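Local coordinates for protein beta sliding clamp (Bartonella birtlesii LL-WM9, PDB 6PTR) that probably encircles DNA as a ring-shaped head-to-tail homodimer, tethering DNA polymerases and other proteins to it and making them processive, at residues R162-H174 and L178-L190. Numbering follows the deposited sequence.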
# COMPACT_ATOMS: atom_id res chain seq x y z
N ARG C 162 -13.03 12.55 22.52
CA ARG C 162 -14.08 13.43 22.05
C ARG C 162 -15.17 12.60 21.38
O ARG C 162 -15.46 12.79 20.20
CB ARG C 162 -13.53 14.46 21.07
CG ARG C 162 -12.39 15.31 21.61
CD ARG C 162 -12.91 16.25 22.68
NE ARG C 162 -11.86 17.16 23.11
CZ ARG C 162 -11.11 16.99 24.19
NH1 ARG C 162 -10.17 17.87 24.48
NH2 ARG C 162 -11.29 15.92 24.96
N TYR C 163 -15.76 11.66 22.13
CA TYR C 163 -16.55 10.61 21.48
C TYR C 163 -17.78 11.17 20.77
O TYR C 163 -18.17 10.64 19.72
CB TYR C 163 -16.96 9.52 22.48
CG TYR C 163 -18.18 9.87 23.30
CD1 TYR C 163 -19.44 9.37 22.97
CD2 TYR C 163 -18.08 10.71 24.40
CE1 TYR C 163 -20.57 9.70 23.72
CE2 TYR C 163 -19.19 11.05 25.15
CZ TYR C 163 -20.43 10.54 24.81
OH TYR C 163 -21.52 10.89 25.57
N TYR C 164 -18.41 12.23 21.29
CA TYR C 164 -19.60 12.70 20.58
C TYR C 164 -19.26 13.65 19.45
O TYR C 164 -20.19 14.16 18.82
CB TYR C 164 -20.63 13.33 21.53
CG TYR C 164 -20.16 14.39 22.49
CD1 TYR C 164 -19.87 15.69 22.05
CD2 TYR C 164 -20.06 14.12 23.85
CE1 TYR C 164 -19.46 16.68 22.96
CE2 TYR C 164 -19.64 15.09 24.75
CZ TYR C 164 -19.34 16.36 24.31
OH TYR C 164 -18.94 17.32 25.22
N LEU C 165 -17.98 13.91 19.21
CA LEU C 165 -17.53 14.50 17.95
C LEU C 165 -17.17 13.43 16.92
O LEU C 165 -16.86 13.78 15.79
CB LEU C 165 -16.31 15.41 18.17
CG LEU C 165 -16.52 16.66 19.04
CD1 LEU C 165 -15.33 17.60 18.87
CD2 LEU C 165 -17.80 17.38 18.69
N ASN C 166 -17.20 12.15 17.29
CA ASN C 166 -16.81 11.07 16.38
C ASN C 166 -18.01 10.63 15.53
O ASN C 166 -18.37 9.47 15.47
CB ASN C 166 -16.24 9.89 17.16
CG ASN C 166 -14.74 10.04 17.46
OD1 ASN C 166 -13.92 9.20 17.05
ND2 ASN C 166 -14.39 11.11 18.16
N GLY C 167 -18.62 11.60 14.87
CA GLY C 167 -19.76 11.30 14.01
C GLY C 167 -20.26 12.58 13.41
O GLY C 167 -19.63 13.63 13.54
N ILE C 168 -21.41 12.50 12.74
CA ILE C 168 -21.99 13.65 12.06
C ILE C 168 -23.30 14.00 12.74
O ILE C 168 -24.13 13.13 12.99
CB ILE C 168 -22.23 13.36 10.57
CG1 ILE C 168 -20.91 13.18 9.84
CG2 ILE C 168 -23.07 14.49 9.93
CD1 ILE C 168 -21.11 12.83 8.34
N TYR C 169 -23.50 15.28 13.01
CA TYR C 169 -24.73 15.72 13.66
C TYR C 169 -25.75 15.98 12.56
O TYR C 169 -25.62 16.94 11.80
CB TYR C 169 -24.48 16.97 14.50
CG TYR C 169 -25.69 17.47 15.26
CD1 TYR C 169 -26.49 16.60 15.99
CD2 TYR C 169 -26.05 18.82 15.25
CE1 TYR C 169 -27.62 17.05 16.70
CE2 TYR C 169 -27.16 19.28 15.96
CZ TYR C 169 -27.93 18.39 16.68
OH TYR C 169 -29.02 18.83 17.37
N PHE C 170 -26.80 15.15 12.53
CA PHE C 170 -27.80 15.05 11.47
C PHE C 170 -29.07 15.64 12.07
O PHE C 170 -29.61 15.06 13.01
CB PHE C 170 -27.94 13.57 11.12
CG PHE C 170 -28.84 13.21 9.96
CD1 PHE C 170 -28.34 13.16 8.67
CD2 PHE C 170 -30.11 12.72 10.18
CE1 PHE C 170 -29.14 12.74 7.62
CE2 PHE C 170 -30.92 12.30 9.12
CZ PHE C 170 -30.42 12.32 7.84
N HIS C 171 -29.52 16.81 11.59
CA HIS C 171 -30.56 17.55 12.31
C HIS C 171 -31.31 18.49 11.38
O HIS C 171 -30.86 18.79 10.27
CB HIS C 171 -29.94 18.32 13.51
CG HIS C 171 -28.97 19.39 13.13
ND1 HIS C 171 -27.76 19.13 12.52
CD2 HIS C 171 -29.01 20.74 13.30
CE1 HIS C 171 -27.09 20.26 12.34
NE2 HIS C 171 -27.83 21.26 12.81
N ILE C 172 -32.46 18.98 11.88
CA ILE C 172 -33.33 19.89 11.16
C ILE C 172 -33.09 21.30 11.65
O ILE C 172 -32.89 21.54 12.85
CB ILE C 172 -34.81 19.50 11.36
CG1 ILE C 172 -35.07 18.10 10.78
CG2 ILE C 172 -35.74 20.52 10.74
CD1 ILE C 172 -34.53 17.92 9.39
N VAL C 173 -33.13 22.25 10.72
CA VAL C 173 -32.98 23.67 11.01
C VAL C 173 -34.27 24.34 10.60
O VAL C 173 -34.61 24.37 9.40
CB VAL C 173 -31.78 24.30 10.28
CG1 VAL C 173 -31.72 25.80 10.58
CG2 VAL C 173 -30.49 23.62 10.69
N HIS C 174 -35.02 24.86 11.57
CA HIS C 174 -36.36 25.39 11.31
C HIS C 174 -36.28 26.82 10.77
O HIS C 174 -36.81 27.77 11.35
CB HIS C 174 -37.20 25.31 12.58
CG HIS C 174 -37.38 23.92 13.10
ND1 HIS C 174 -38.52 23.18 12.87
CD2 HIS C 174 -36.57 23.14 13.85
CE1 HIS C 174 -38.39 21.99 13.45
NE2 HIS C 174 -37.22 21.95 14.05
N LEU C 178 -37.85 24.53 6.05
CA LEU C 178 -37.09 23.54 6.81
C LEU C 178 -35.85 23.13 6.03
O LEU C 178 -35.92 22.87 4.83
CB LEU C 178 -37.93 22.30 7.11
CG LEU C 178 -38.89 22.25 8.30
CD1 LEU C 178 -39.35 20.81 8.52
CD2 LEU C 178 -38.22 22.79 9.54
N LYS C 179 -34.73 23.06 6.73
CA LYS C 179 -33.49 22.53 6.19
C LYS C 179 -33.14 21.24 6.91
O LYS C 179 -33.40 21.10 8.11
CB LYS C 179 -32.34 23.53 6.35
CG LYS C 179 -32.51 24.81 5.54
CD LYS C 179 -31.21 25.61 5.51
CE LYS C 179 -31.33 26.84 4.62
NZ LYS C 179 -31.70 28.05 5.40
N LEU C 180 -32.57 20.30 6.17
CA LEU C 180 -31.86 19.17 6.75
C LEU C 180 -30.38 19.49 6.68
O LEU C 180 -29.88 19.85 5.61
CB LEU C 180 -32.14 17.87 5.98
CG LEU C 180 -31.24 16.68 6.31
CD1 LEU C 180 -31.46 16.18 7.74
CD2 LEU C 180 -31.51 15.56 5.29
N ARG C 181 -29.70 19.41 7.83
CA ARG C 181 -28.32 19.86 7.93
C ARG C 181 -27.46 18.75 8.51
O ARG C 181 -27.90 17.98 9.37
CB ARG C 181 -28.21 21.12 8.82
CG ARG C 181 -26.79 21.59 9.09
CD ARG C 181 -26.87 22.94 9.85
NE ARG C 181 -27.24 24.07 9.00
CZ ARG C 181 -27.49 25.30 9.45
NH1 ARG C 181 -27.43 25.54 10.76
NH2 ARG C 181 -27.80 26.27 8.61
N LEU C 182 -26.24 18.65 8.01
CA LEU C 182 -25.22 17.79 8.58
C LEU C 182 -24.05 18.67 8.96
O LEU C 182 -23.64 19.50 8.15
CB LEU C 182 -24.73 16.73 7.59
CG LEU C 182 -25.66 15.55 7.28
CD1 LEU C 182 -26.90 16.00 6.57
CD2 LEU C 182 -24.90 14.55 6.42
N VAL C 183 -23.53 18.47 10.17
CA VAL C 183 -22.34 19.16 10.67
C VAL C 183 -21.36 18.13 11.20
O VAL C 183 -21.74 17.18 11.91
CB VAL C 183 -22.69 20.19 11.77
CG1 VAL C 183 -21.39 20.76 12.40
CG2 VAL C 183 -23.52 21.34 11.19
N ALA C 184 -20.08 18.33 10.90
CA ALA C 184 -19.03 17.54 11.52
C ALA C 184 -17.89 18.46 11.92
O ALA C 184 -17.60 19.45 11.24
CB ALA C 184 -18.47 16.45 10.57
N THR C 185 -17.24 18.11 13.01
CA THR C 185 -16.09 18.90 13.43
C THR C 185 -15.18 18.02 14.26
O THR C 185 -15.60 17.04 14.88
CB THR C 185 -16.55 20.12 14.22
OG1 THR C 185 -15.40 20.93 14.55
CG2 THR C 185 -17.22 19.70 15.51
N ASP C 186 -13.90 18.39 14.28
CA ASP C 186 -12.92 17.79 15.16
C ASP C 186 -12.34 18.81 16.13
O ASP C 186 -11.31 18.53 16.76
CB ASP C 186 -11.82 17.13 14.33
CG ASP C 186 -11.02 18.12 13.49
OD1 ASP C 186 -11.29 19.34 13.54
OD2 ASP C 186 -10.11 17.65 12.78
N GLY C 187 -12.96 19.98 16.26
CA GLY C 187 -12.47 21.05 17.10
C GLY C 187 -11.51 22.00 16.40
O GLY C 187 -11.14 23.02 17.00
N HIS C 188 -11.11 21.69 15.17
CA HIS C 188 -10.20 22.55 14.41
C HIS C 188 -10.81 22.90 13.07
O HIS C 188 -10.76 24.06 12.65
CB HIS C 188 -8.85 21.85 14.23
CG HIS C 188 -8.15 21.62 15.52
ND1 HIS C 188 -8.13 20.40 16.16
CD2 HIS C 188 -7.49 22.48 16.33
CE1 HIS C 188 -7.46 20.51 17.29
NE2 HIS C 188 -7.05 21.76 17.42
N ARG C 189 -11.33 21.88 12.38
CA ARG C 189 -12.08 22.01 11.14
C ARG C 189 -13.56 21.83 11.46
O ARG C 189 -13.92 21.04 12.33
CB ARG C 189 -11.66 20.94 10.11
CG ARG C 189 -10.15 20.82 9.86
CD ARG C 189 -9.81 19.54 9.11
NE ARG C 189 -9.86 18.36 9.97
CZ ARG C 189 -9.58 17.13 9.57
NH1 ARG C 189 -9.23 16.90 8.31
NH2 ARG C 189 -9.67 16.11 10.42
N LEU C 190 -14.42 22.54 10.74
CA LEU C 190 -15.85 22.25 10.84
C LEU C 190 -16.44 22.31 9.44
O LEU C 190 -16.06 23.17 8.64
CB LEU C 190 -16.60 23.24 11.75
CG LEU C 190 -18.12 23.04 11.82
CD1 LEU C 190 -18.63 23.34 13.24
CD2 LEU C 190 -18.87 23.89 10.83
O HOH W 1 -18.32 15.89 14.40
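With CG set between the backbone N and the carbonyl carbon (chi1 64°), the imidazole of His171 turns toward the neighbouring strand, between Tyr169 and Arg181, while an extended start to Arg181 (chi1 175°) brings its CB over the rim of one ring face, a CH-pi contact. Arg181 CG and CD pass the CE1 and NE2 edge, CG 3.5 Å from His171 CE1; Tyr169 CE2 covers the opposite face. In the ring plane, His171 ND1 donates to Tyr169 O at 3.1 Å. This carbonyl also accepts from Val183 N on the other side of its plane. Beyond the bend at chi3, one face of the Arg181 guanidinium receives Val173 CG2, 3.6 Å from NH1. Tyr259 OH bonds both His171 NE2 and Arg181 NH1, and Asp194 takes Arg181 NE in a salt bridge. Held at both nitrogens, by Tyr169 O and Tyr259 OH, the imidazole is fixed in its rotation.

On the other face of the sheet, Leu180 CD1 stands over the centre of the Phe170 ring, 4.1 Å from its centroid, and Leu182 lies alongside the same phenylalanine. Ile168 CG2 meets Leu182 CB at 3.6 Å; both residues also pack on helix 142-152.

Six backbone hydrogen bonds join 169-173 to 179-183. Past them, a water accepts from Thr185 N (2.8 Å) and lies within hydrogen-bonding distance of Leu165 O and Gly167 O, linking the two segments. Near this end, Tyr164, Thr185 and Gly187 contact bound griselimycin. The whole is an antiparallel beta hairpin, two adjacent strands of the central domain in the DNA-clamp fold.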